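PDB 2UWJ: type III export protein PSCE from Pseudomonas aeruginosa, which acts as a type III secretion chaperone that, together with PscG, keeps the needle protein PscF from polymerising too early in the cytoplasm. Local coordinates for residues R46-F49 with L50-A54. Numbering follows the deposited sequence.
Sequences RFQF and LQQQA. Unlike the reference sequence in segment 46-49: Arg46 (reference His).
Leu50 N donates to Arg46 O at 2.7 Å, and the next three amides follow suit. Gln51 N reaches Phe47 O at 3.0 Å, Gln52 N reaches Gln48 O, and Gln53 N reaches Phe49 O at 2.9 Å. All four carbonyls of 46-49 are thus satisfied by the amide four residues on. Along the side chains, Arg46 CD lies 3.6 Å from Leu50 CD1, while Leu50 CD2 sits over one face of the guanidinium, toward its rim. Arg46 NE is taken by a salt bridge to Glu37 of helix 18-40. Gln51 lies across the Phe47 ring. Gln51 CG stands 3.8 Å from the centroid of the Phe47 ring, a CH-pi contact 21° off the normal. With CG beside its own backbone N (chi1 -74°), the chain of Gln51 bends at chi2 and brings OE1 within 3.3 Å of Phe47 CZ. Ring and amide planes are 35° apart. Gln48 NE2 comes 3.0 Å from Gln52 OE1, and that oxygen accepts a hydrogen bond from Arg34 of the PscG chain. Leu50 and Phe47 pack on Leu38 of helix 18-40. These i to i+4 bonds are those of a regular alpha-helix, here helix 44-68, which pairs with helix 18-40 in a helical hairpin and also contacts PscG.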
loop_
_atom_site.group_PDB
_atom_site.type_symbol
_atom_site.label_atom_id
_atom_site.label_comp_id
_atom_site.label_asym_id
_atom_site.label_seq_id
_atom_site.Cartn_x
_atom_site.Cartn_y
_atom_site.Cartn_z
ATOM N N ARG A 46 -2.815 -34.655 4.878
ATOM C CA ARG A 46 -2.318 -33.623 5.779
ATOM C C ARG A 46 -0.818 -33.497 5.618
ATOM O O ARG A 46 -0.242 -32.420 5.785
ATOM C CB ARG A 46 -2.646 -33.998 7.231
ATOM C CG ARG A 46 -3.265 -32.891 8.089
ATOM C CD ARG A 46 -2.203 -32.109 8.833
ATOM N NE ARG A 46 -2.630 -30.826 9.403
ATOM C CZ ARG A 46 -3.226 -29.840 8.729
ATOM N NH1 ARG A 46 -3.516 -29.968 7.436
ATOM N NH2 ARG A 46 -3.464 -28.682 9.331
ATOM N N PHE A 47 -0.180 -34.611 5.315
ATOM C CA PHE A 47 1.269 -34.600 5.182
ATOM C C PHE A 47 1.717 -33.759 3.968
ATOM O O PHE A 47 2.684 -33.024 4.051
ATOM C CB PHE A 47 1.781 -36.010 5.003
ATOM C CG PHE A 47 3.252 -36.080 4.706
ATOM C CD1 PHE A 47 4.175 -36.122 5.736
ATOM C CD2 PHE A 47 3.704 -36.071 3.383
ATOM C CE1 PHE A 47 5.546 -36.159 5.464
ATOM C CE2 PHE A 47 5.047 -36.106 3.096
ATOM C CZ PHE A 47 5.980 -36.153 4.152
ATOM N N GLN A 48 1.029 -33.926 2.847
ATOM C CA GLN A 48 1.374 -33.180 1.630
ATOM C C GLN A 48 1.072 -31.685 1.911
ATOM O O GLN A 48 1.816 -30.794 1.529
ATOM C CB GLN A 48 0.542 -33.696 0.440
ATOM C CG GLN A 48 0.360 -32.718 -0.728
ATOM C CD GLN A 48 1.662 -32.392 -1.518
ATOM O OE1 GLN A 48 2.583 -33.222 -1.602
ATOM N NE2 GLN A 48 1.717 -31.188 -2.128
ATOM N N PHE A 49 -0.016 -31.436 2.609
ATOM C CA PHE A 49 -0.420 -30.066 2.991
ATOM C C PHE A 49 0.640 -29.427 3.902
ATOM O O PHE A 49 1.102 -28.306 3.642
ATOM C CB PHE A 49 -1.778 -30.191 3.679
ATOM C CG PHE A 49 -2.387 -28.918 4.146
ATOM C CD1 PHE A 49 -1.973 -28.320 5.330
ATOM C CD2 PHE A 49 -3.534 -28.412 3.500
ATOM C CE1 PHE A 49 -2.709 -27.240 5.885
ATOM C CE2 PHE A 49 -4.278 -27.333 4.041
ATOM C CZ PHE A 49 -3.866 -26.753 5.235
ATOM N N LEU A 50 1.043 -30.138 4.965
ATOM C CA LEU A 50 2.046 -29.627 5.872
ATOM C C LEU A 50 3.401 -29.400 5.206
ATOM O O LEU A 50 4.129 -28.459 5.546
ATOM C CB LEU A 50 2.246 -30.588 7.055
ATOM C CG LEU A 50 1.085 -30.724 8.062
ATOM C CD1 LEU A 50 1.411 -31.870 9.129
ATOM C CD2 LEU A 50 0.877 -29.385 8.761
ATOM N N GLN A 51 3.775 -30.281 4.294
ATOM C CA GLN A 51 5.066 -30.114 3.643
ATOM C C GLN A 51 5.059 -28.833 2.790
ATOM O O GLN A 51 6.038 -28.103 2.780
ATOM C CB GLN A 51 5.357 -31.324 2.753
ATOM C CG GLN A 51 5.733 -32.545 3.578
ATOM C CD GLN A 51 7.091 -33.102 3.195
ATOM O OE1 GLN A 51 7.234 -33.794 2.162
ATOM N NE2 GLN A 51 8.107 -32.793 4.007
ATOM N N GLN A 52 3.958 -28.602 2.073
ATOM C CA GLN A 52 3.837 -27.402 1.247
ATOM C C GLN A 52 3.859 -26.180 2.190
ATOM O O GLN A 52 4.495 -25.150 1.895
ATOM C CB GLN A 52 2.520 -27.411 0.473
ATOM C CG GLN A 52 2.525 -28.370 -0.738
ATOM C CD GLN A 52 1.242 -28.265 -1.573
ATOM O OE1 GLN A 52 0.183 -28.793 -1.182
ATOM N NE2 GLN A 52 1.328 -27.574 -2.725
ATOM N N GLN A 53 3.172 -26.289 3.339
ATOM C CA GLN A 53 3.189 -25.179 4.264
ATOM C C GLN A 53 4.584 -24.905 4.795
ATOM O O GLN A 53 5.015 -23.733 4.905
ATOM C CB GLN A 53 2.245 -25.429 5.436
ATOM C CG GLN A 53 2.341 -24.293 6.419
ATOM C CD GLN A 53 1.011 -24.033 7.068
ATOM O OE1 GLN A 53 0.839 -24.243 8.267
ATOM N NE2 GLN A 53 0.042 -23.588 6.264
ATOM N N ALA A 54 5.305 -25.970 5.165
ATOM C CA ALA A 54 6.671 -25.785 5.654
ATOM C C ALA A 54 7.557 -25.159 4.560
ATOM O O ALA A 54 8.409 -24.297 4.828
ATOM C CB ALA A 54 7.290 -27.158 6.087
#